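Local coordinates for probable outer membrane protein (PDB 3DWO) that probably carries long-chain fatty acids or other hydrophobic compounds across the outer membrane of Pseudomonas aeruginosa as a beta-barrel channel of the FadL family, at residues A11-F23 with A340-R354. Sequence-based numbering, arbitrary orientation.
Sequences AGWGRAMAGGSLF and AVGGDYKVTDQWTMR. With C8E ((hydroxyethyloxy)tri(ethyloxy)octane), chain G; C8E ((hydroxyethyloxy)tri(ethyloxy)octane), chain J.
Arg15 and Asp344 make the salt bridge that joins the N-terminal segment to the barrel wall: Arg15 NH1 donates to Asp344 OD1 at 2.9 Å. The bond is bent (141° at the hydrogen) and meets OD1 on the syn side, 29° out of the carboxylate plane. NH1 is also close to OD2, but OD1 is the only hydrogen-bonded acceptor across the segments; with the planes 54° apart, this is no coplanar two-pronged pairing. Asp344 OD2 takes Arg354 NE at 2.7 Å, from above the carboxylate plane. One carboxylate thus serves two arginines, which probably offsets the closeness of the like charges, Arg15 NH1 to Arg354 NE being 3.5 Å. Arg15 NH1 also sits over the centre of the Phe23 ring, 4.0 Å above its plane, while Ala11 O and Gly12 N cover the opposite guanidinium face. Ala11 CB rests on one face of the Arg354 guanidinium, 3.7 Å from Arg354 NE.

Beside the charged cluster small methyls press on backbone. Ala18 CB is pushed tightly onto the strand, 3.1 Å from Gly342 N, and Ala340 CB lies 3.3 Å from Ala16 O; the two CB atoms of Ala18 and Ala340 form an apolar pair at 4.1 Å. Gly342, lacking a side chain, lets Arg15 O approach its CA.

A Schellman motif with Ala16 as C-prime residue ends helix 10-14, and a type I' turn from Arg15 to Ala18 follows. Arg15 runs extended from CG to NE, carrying its charge out to Asp344. Farther out, Arg354 NH2 bridges to Asp398, tying in strand 395-411. Pairing buried arginines with acidic partners should offset the cost of charge inside the barrel and fix the N-terminal segment against the inner wall, consistent with the hatch of FadL-family channels.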
ATOM      1  N   ALA A  11      10.862  15.781  -6.381  1.00 27.91           N
ATOM      2  CA  ALA A  11      11.121  16.902  -5.485  1.00 28.27           C
ATOM      3  C   ALA A  11      10.495  16.564  -4.135  1.00 28.22           C
ATOM      4  O   ALA A  11      11.122  16.730  -3.096  1.00 28.36           O
ATOM      5  CB  ALA A  11      10.511  18.184  -6.045  1.00 28.94           C
ATOM      6  N   GLY A  12       9.257  16.080  -4.160  1.00 28.69           N
ATOM      7  CA  GLY A  12       8.583  15.706  -2.925  1.00 28.84           C
ATOM      8  C   GLY A  12       9.366  14.645  -2.166  1.00 30.30           C
ATOM      9  O   GLY A  12       9.565  14.758  -0.950  1.00 30.35           O
ATOM     10  N   TRP A  13       9.820  13.612  -2.873  1.00 29.34           N
ATOM     11  CA  TRP A  13      10.593  12.553  -2.234  1.00 28.64           C
ATOM     12  C   TRP A  13      11.853  13.116  -1.598  1.00 29.49           C
ATOM     13  O   TRP A  13      12.278  12.655  -0.538  1.00 27.73           O
ATOM     14  CB  TRP A  13      10.981  11.464  -3.242  1.00 29.43           C
ATOM     15  CG  TRP A  13       9.936  10.399  -3.399  1.00 32.26           C
ATOM     16  CD1 TRP A  13       9.058  10.256  -4.433  1.00 32.94           C
ATOM     17  CD2 TRP A  13       9.626   9.359  -2.462  1.00 33.02           C
ATOM     18  NE1 TRP A  13       8.218   9.196  -4.200  1.00 33.08           N
ATOM     19  CE2 TRP A  13       8.541   8.627  -2.996  1.00 33.52           C
ATOM     20  CE3 TRP A  13      10.157   8.975  -1.222  1.00 34.23           C
ATOM     21  CZ2 TRP A  13       7.974   7.533  -2.333  1.00 31.86           C
ATOM     22  CZ3 TRP A  13       9.593   7.885  -0.561  1.00 34.10           C
ATOM     23  CH2 TRP A  13       8.511   7.177  -1.121  1.00 33.50           C
ATOM     24  N   GLY A  14      12.444  14.115  -2.253  1.00 28.84           N
ATOM     25  CA  GLY A  14      13.662  14.724  -1.749  1.00 27.78           C
ATOM     26  C   GLY A  14      13.514  15.399  -0.397  1.00 28.25           C
ATOM     27  O   GLY A  14      14.483  15.519   0.351  1.00 28.25           O
ATOM     28  N   ARG A  15      12.305  15.847  -0.075  1.00 28.68           N
ATOM     29  CA  ARG A  15      12.068  16.500   1.209  1.00 30.90           C
ATOM     30  C   ARG A  15      11.089  15.726   2.087  1.00 30.09           C
ATOM     31  O   ARG A  15      10.392  16.306   2.924  1.00 30.74           O
ATOM     32  CB  ARG A  15      11.573  17.933   0.994  1.00 31.55           C
ATOM     33  CG  ARG A  15      10.464  18.071  -0.031  1.00 35.48           C
ATOM     34  CD  ARG A  15      10.038  19.523  -0.181  1.00 37.60           C
ATOM     35  NE  ARG A  15       8.991  19.664  -1.187  1.00 44.02           N
ATOM     36  CZ  ARG A  15       9.187  20.099  -2.426  1.00 43.34           C
ATOM     37  NH1 ARG A  15      10.397  20.454  -2.833  1.00 43.43           N
ATOM     38  NH2 ARG A  15       8.167  20.168  -3.266  1.00 45.24           N
ATOM     39  N   ALA A  16      11.059  14.408   1.902  1.00 30.47           N
ATOM     40  CA  ALA A  16      10.181  13.526   2.667  1.00 29.26           C
ATOM     41  C   ALA A  16       8.723  13.964   2.606  1.00 30.19           C
ATOM     42  O   ALA A  16       7.985  13.832   3.585  1.00 29.34           O
ATOM     43  CB  ALA A  16      10.644  13.454   4.122  1.00 29.63           C
ATOM     44  N   MET A  17       8.316  14.485   1.449  1.00 30.49           N
ATOM     45  CA  MET A  17       6.942  14.937   1.233  1.00 31.44           C
ATOM     46  C   MET A  17       6.508  16.126   2.100  1.00 31.97           C
ATOM     47  O   MET A  17       5.324  16.457   2.151  1.00 30.09           O
ATOM     48  CB  MET A  17       5.963  13.777   1.460  1.00 33.15           C
ATOM     49  CG  MET A  17       5.944  12.713   0.363  1.00 36.90           C
ATOM     50  SD  MET A  17       7.449  11.722   0.237  1.00 41.56           S
ATOM     51  CE  MET A  17       7.244  10.623   1.632  1.00 37.72           C
ATOM     52  N   ALA A  18       7.455  16.769   2.780  1.00 31.39           N
ATOM     53  CA  ALA A  18       7.122  17.907   3.636  1.00 31.23           C
ATOM     54  C   ALA A  18       6.591  19.079   2.816  1.00 30.84           C
ATOM     55  O   ALA A  18       7.176  19.458   1.805  1.00 30.41           O
ATOM     56  CB  ALA A  18       8.349  18.340   4.436  1.00 31.08           C
ATOM     57  N   GLY A  19       5.477  19.650   3.258  1.00 31.86           N
ATOM     58  CA  GLY A  19       4.892  20.770   2.544  1.00 31.69           C
ATOM     59  C   GLY A  19       3.924  20.320   1.469  1.00 31.84           C
ATOM     60  O   GLY A  19       3.283  21.144   0.814  1.00 30.42           O
ATOM     61  N   GLY A  20       3.812  19.009   1.283  1.00 30.78           N
ATOM     62  CA  GLY A  20       2.902  18.495   0.279  1.00 30.40           C
ATOM     63  C   GLY A  20       3.226  19.051  -1.092  1.00 32.83           C
ATOM     64  O   GLY A  20       4.380  19.011  -1.532  1.00 32.17           O
ATOM     65  N   SER A  21       2.213  19.581  -1.769  1.00 33.01           N
ATOM     66  CA  SER A  21       2.410  20.137  -3.099  1.00 36.85           C
ATOM     67  C   SER A  21       2.267  21.660  -3.110  1.00 37.37           C
ATOM     68  O   SER A  21       1.954  22.250  -4.148  1.00 37.81           O
ATOM     69  CB  SER A  21       1.408  19.509  -4.073  1.00 38.14           C
ATOM     70  OG  SER A  21       0.080  19.682  -3.610  1.00 41.34           O
ATOM     71  N   LEU A  22       2.518  22.291  -1.964  1.00 36.76           N
ATOM     72  CA  LEU A  22       2.394  23.739  -1.851  1.00 36.46           C
ATOM     73  C   LEU A  22       3.618  24.556  -2.265  1.00 37.11           C
ATOM     74  O   LEU A  22       3.559  25.786  -2.282  1.00 38.25           O
ATOM     75  CB  LEU A  22       1.969  24.121  -0.428  1.00 36.98           C
ATOM     76  CG  LEU A  22       0.563  23.660  -0.024  1.00 37.54           C
ATOM     77  CD1 LEU A  22       0.204  24.203   1.348  1.00 36.86           C
ATOM     78  CD2 LEU A  22      -0.448  24.138  -1.054  1.00 37.98           C
ATOM     79  N   PHE A  23       4.725  23.894  -2.593  1.00 37.16           N
ATOM     80  CA  PHE A  23       5.914  24.616  -3.037  1.00 36.92           C
ATOM     81  C   PHE A  23       5.601  25.216  -4.407  1.00 37.99           C
ATOM     82  O   PHE A  23       4.827  24.652  -5.178  1.00 37.06           O
ATOM     83  CB  PHE A  23       7.119  23.675  -3.133  1.00 37.30           C
ATOM     84  CG  PHE A  23       7.857  23.499  -1.830  1.00 37.79           C
ATOM     85  CD1 PHE A  23       8.931  24.325  -1.507  1.00 37.75           C
ATOM     86  CD2 PHE A  23       7.466  22.524  -0.916  1.00 37.26           C
ATOM     87  CE1 PHE A  23       9.603  24.184  -0.293  1.00 37.23           C
ATOM     88  CE2 PHE A  23       8.129  22.377   0.299  1.00 37.63           C
ATOM     89  CZ  PHE A  23       9.200  23.210   0.612  1.00 37.61           C
ATOM     90  N   ALA A 340       5.792  15.306   8.573  1.00 28.34           N
ATOM     91  CA  ALA A 340       7.019  15.518   7.824  1.00 27.96           C
ATOM     92  C   ALA A 340       7.453  16.973   7.889  1.00 28.40           C
ATOM     93  O   ALA A 340       6.633  17.881   8.026  1.00 26.73           O
ATOM     94  CB  ALA A 340       6.819  15.106   6.371  1.00 24.46           C
ATOM     95  N   VAL A 341       8.755  17.187   7.798  1.00 29.39           N
ATOM     96  CA  VAL A 341       9.299  18.527   7.811  1.00 30.37           C
ATOM     97  C   VAL A 341      10.542  18.492   6.948  1.00 31.23           C
ATOM     98  O   VAL A 341      11.340  17.562   7.032  1.00 31.43           O
ATOM     99  CB  VAL A 341       9.658  18.985   9.241  1.00 31.55           C
ATOM    100  CG1 VAL A 341      10.644  18.010   9.873  1.00 31.52           C
ATOM    101  CG2 VAL A 341      10.243  20.388   9.195  1.00 31.29           C
ATOM    102  N   GLY A 342      10.686  19.497   6.097  1.00 32.50           N
ATOM    103  CA  GLY A 342      11.833  19.557   5.215  1.00 34.23           C
ATOM    104  C   GLY A 342      11.741  20.798   4.356  1.00 35.52           C
ATOM    105  O   GLY A 342      10.818  21.594   4.523  1.00 37.57           O
ATOM    106  N   GLY A 343      12.683  20.974   3.437  1.00 35.20           N
ATOM    107  CA  GLY A 343      12.639  22.151   2.596  1.00 36.49           C
ATOM    108  C   GLY A 343      13.630  22.167   1.454  1.00 36.86           C
ATOM    109  O   GLY A 343      14.427  21.244   1.288  1.00 35.60           O
ATOM    110  N   ASP A 344      13.571  23.244   0.676  1.00 37.97           N
ATOM    111  CA  ASP A 344      14.427  23.443  -0.484  1.00 40.22           C
ATOM    112  C   ASP A 344      15.361  24.634  -0.302  1.00 41.89           C
ATOM    113  O   ASP A 344      14.983  25.657   0.277  1.00 41.33           O
ATOM    114  CB  ASP A 344      13.562  23.683  -1.725  1.00 40.27           C
ATOM    115  CG  ASP A 344      12.913  22.418  -2.243  1.00 41.50           C
ATOM    116  OD1 ASP A 344      12.664  21.497  -1.440  1.00 42.22           O
ATOM    117  OD2 ASP A 344      12.642  22.352  -3.459  1.00 43.38           O
ATOM    118  N   TYR A 345      16.583  24.495  -0.802  1.00 43.50           N
ATOM    119  CA  TYR A 345      17.559  25.570  -0.722  1.00 44.92           C
ATOM    120  C   TYR A 345      18.215  25.772  -2.080  1.00 45.06           C
ATOM    121  O   TYR A 345      18.875  24.874  -2.596  1.00 44.62           O
ATOM    122  CB  TYR A 345      18.641  25.257   0.307  1.00 46.89           C
ATOM    123  CG  TYR A 345      19.575  26.421   0.520  1.00 50.04           C
ATOM    124  CD1 TYR A 345      19.195  27.502   1.313  1.00 51.51           C
ATOM    125  CD2 TYR A 345      20.814  26.474  -0.117  1.00 50.94           C
ATOM    126  CE1 TYR A 345      20.020  28.609   1.465  1.00 52.73           C
ATOM    127  CE2 TYR A 345      21.648  27.579   0.027  1.00 53.22           C
ATOM    128  CZ  TYR A 345      21.243  28.643   0.820  1.00 54.13           C
ATOM    129  OH  TYR A 345      22.053  29.747   0.965  1.00 56.63           O
ATOM    130  N   LYS A 346      18.027  26.951  -2.660  1.00 46.14           N
ATOM    131  CA  LYS A 346      18.619  27.254  -3.955  1.00 47.48           C
ATOM    132  C   LYS A 346      20.077  27.643  -3.744  1.00 47.83           C
ATOM    133  O   LYS A 346      20.377  28.674  -3.145  1.00 48.36           O
ATOM    134  CB  LYS A 346      17.858  28.397  -4.627  1.00 48.02           C
ATOM    135  CG  LYS A 346      16.392  28.084  -4.863  1.00 49.87           C
ATOM    136  CD  LYS A 346      15.594  29.327  -5.210  1.00 50.98           C
ATOM    137  CE  LYS A 346      14.108  29.008  -5.300  1.00 52.01           C
ATOM    138  NZ  LYS A 346      13.285  30.230  -5.527  1.00 53.74           N
ATOM    139  N   VAL A 347      20.979  26.800  -4.227  1.00 48.22           N
ATOM    140  CA  VAL A 347      22.408  27.047  -4.091  1.00 49.04           C
ATOM    141  C   VAL A 347      22.850  28.087  -5.110  1.00 49.48           C
ATOM    142  O   VAL A 347      23.614  28.998  -4.797  1.00 49.55           O
ATOM    143  CB  VAL A 347      23.208  25.755  -4.316  1.00 49.62           C
ATOM    144  CG1 VAL A 347      24.683  26.001  -4.048  1.00 49.18           C
ATOM    145  CG2 VAL A 347      22.669  24.658  -3.415  1.00 49.95           C
ATOM    146  N   THR A 348      22.364  27.932  -6.336  1.00 49.50           N
ATOM    147  CA  THR A 348      22.672  28.845  -7.427  1.00 48.75           C
ATOM    148  C   THR A 348      21.383  29.014  -8.217  1.00 50.04           C
ATOM    149  O   THR A 348      20.311  28.619  -7.756  1.00 49.46           O
ATOM    150  CB  THR A 348      23.749  28.272  -8.366  1.00 48.31           C
ATOM    151  OG1 THR A 348      23.199  27.181  -9.114  1.00 46.48           O
ATOM    152  CG2 THR A 348      24.948  27.776  -7.568  1.00 46.79           C
ATOM    153  N   ASP A 349      21.479  29.594  -9.406  1.00 51.43           N
ATOM    154  CA  ASP A 349      20.300  29.781 -10.234  1.00 52.24           C
ATOM    155  C   ASP A 349      19.980  28.472 -10.939  1.00 51.75           C
ATOM    156  O   ASP A 349      18.873  28.280 -11.439  1.00 51.54           O
ATOM    157  CB  ASP A 349      20.544  30.885 -11.264  1.00 54.88           C
ATOM    158  CG  ASP A 349      20.862  32.217 -10.618  1.00 58.37           C
ATOM    159  OD1 ASP A 349      20.093  32.649  -9.734  1.00 61.02           O
ATOM    160  OD2 ASP A 349      21.877  32.839 -10.996  1.00 60.29           O
ATOM    161  N   GLN A 350      20.959  27.573 -10.965  1.00 51.30           N
ATOM    162  CA  GLN A 350      20.807  26.273 -11.608  1.00 51.39           C
ATOM    163  C   GLN A 350      20.501  25.188 -10.579  1.00 49.90           C
ATOM    164  O   GLN A 350      19.518  24.461 -10.704  1.00 50.05           O
ATOM    165  CB  GLN A 350      22.095  25.884 -12.341  1.00 54.34           C
ATOM    166  CG  GLN A 350      22.670  26.945 -13.269  1.00 58.03           C
ATOM    167  CD  GLN A 350      21.792  27.212 -14.468  1.00 60.49           C
ATOM    168  OE1 GLN A 350      20.709  27.788 -14.344  1.00 62.91           O
ATOM    169  NE2 GLN A 350      22.251  26.785 -15.642  1.00 61.80           N
ATOM    170  N   TRP A 351      21.356  25.094  -9.563  1.00 48.23           N
ATOM    171  CA  TRP A 351      21.227  24.086  -8.517  1.00 46.40           C
ATOM    172  C   TRP A 351      20.355  24.417  -7.319  1.00 45.81           C
ATOM    173  O   TRP A 351      20.300  25.553  -6.855  1.00 46.39           O
ATOM    174  CB  TRP A 351      22.608  23.686  -7.994  1.00 44.95           C
ATOM    175  CG  TRP A 351      23.397  22.884  -8.966  1.00 45.30           C
ATOM    176  CD1 TRP A 351      24.350  23.340  -9.829  1.00 45.05           C
ATOM    177  CD2 TRP A 351      23.254  21.482  -9.225  1.00 45.16           C
ATOM    178  NE1 TRP A 351      24.809  22.308 -10.612  1.00 44.89           N
ATOM    179  CE2 TRP A 351      24.152  21.159 -10.262  1.00 45.20           C
ATOM    180  CE3 TRP A 351      22.452  20.471  -8.681  1.00 44.44           C
ATOM    181  CZ2 TRP A 351      24.270  19.863 -10.771  1.00 45.65           C
ATOM    182  CZ3 TRP A 351      22.567  19.185  -9.186  1.00 45.71           C
ATOM    183  CH2 TRP A 351      23.472  18.893 -10.222  1.00 46.52           C
ATOM    184  N   THR A 352      19.680  23.388  -6.820  1.00 44.28           N
ATOM    185  CA  THR A 352      18.829  23.499  -5.648  1.00 43.51           C
ATOM    186  C   THR A 352      18.991  22.202  -4.864  1.00 42.50           C
ATOM    187  O   THR A 352      19.077  21.120  -5.447  1.00 42.08           O
ATOM    188  CB  THR A 352      17.351  23.702  -6.033  1.00 44.51           C
ATOM    189  OG1 THR A 352      16.530  23.575  -4.865  1.00 45.63           O
ATOM    190  CG2 THR A 352      16.927  22.684  -7.061  1.00 46.69           C
ATOM    191  N   MET A 353      19.065  22.319  -3.542  1.00 41.05           N
ATOM    192  CA  MET A 353      19.226  21.160  -2.674  1.00 39.95           C
ATOM    193  C   MET A 353      18.011  20.958  -1.789  1.00 37.70           C
ATOM    194  O   MET A 353      17.398  21.926  -1.340  1.00 36.92           O
ATOM    195  CB  MET A 353      20.458  21.326  -1.787  1.00 43.22           C
ATOM    196  CG  MET A 353      21.771  21.072  -2.488  1.00 49.60           C
ATOM    197  SD  MET A 353      23.157  21.267  -1.351  1.00 58.50           S
ATOM    198  CE  MET A 353      24.361  22.065  -2.420  1.00 57.58           C
ATOM    199  N   ARG A 354      17.673  19.696  -1.539  1.00 34.91           N
ATOM    200  CA  ARG A 354      16.530  19.358  -0.703  1.00 33.34           C
ATOM    201  C   ARG A 354      16.897  18.317   0.342  1.00 31.51           C
ATOM    202  O   ARG A 354      17.843  17.544   0.177  1.00 30.67           O
ATOM    203  CB  ARG A 354      15.381  18.800  -1.548  1.00 33.69           C
ATOM    204  CG  ARG A 354      15.073  19.595  -2.791  1.00 37.02           C
ATOM    205  CD  ARG A 354      13.689  19.267  -3.335  1.00 35.00           C
ATOM    206  NE  ARG A 354      13.424  19.996  -4.571  1.00 35.39           N
ATOM    207  CZ  ARG A 354      13.960  19.685  -5.744  1.00 37.16           C
ATOM    208  NH1 ARG A 354      14.787  18.652  -5.842  1.00 35.89           N
ATOM    209  NH2 ARG A 354      13.673  20.407  -6.820  1.00 40.73           N
TER
HETATM  210  C1  C8E G 457      15.779  21.061   6.172  1.00 57.83           C
HETATM  211  C2  C8E G 457      16.209  22.006   5.151  1.00 57.65           C
HETATM  212  C3  C8E G 457      16.609  21.404   3.881  1.00 56.58           C
HETATM  213  C4  C8E G 457      18.059  21.499   3.797  1.00 56.19           C
HETATM  214  C5  C8E G 457      18.436  21.910   2.424  1.00 55.66           C
HETATM  215  C6  C8E G 457      19.804  22.393   2.405  1.00 54.69           C
HETATM  216  C1  C8E J 460      23.471  16.191  -3.056  1.00 70.96           C
HETATM  217  C2  C8E J 460      22.184  16.400  -2.411  1.00 72.04           C
HETATM  218  C3  C8E J 460      22.229  16.457  -0.951  1.00 72.22           C
HETATM  219  C4  C8E J 460      21.872  17.810  -0.561  1.00 72.59           C
HETATM  220  C5  C8E J 460      21.253  17.776   0.788  1.00 72.62           C
HETATM  221  C6  C8E J 460      22.007  18.615   1.700  1.00 72.71           C
HETATM  222  C7  C8E J 460      20.983  18.891   2.690  1.00 73.00           C
HETATM  223  C8  C8E J 460      21.646  19.200   3.971  1.00 73.55           C
HETATM  224  O9  C8E J 460      21.537  18.485   5.193  1.00 74.01           O
HETATM  225  C10 C8E J 460      20.269  18.347   5.810  1.00 74.01           C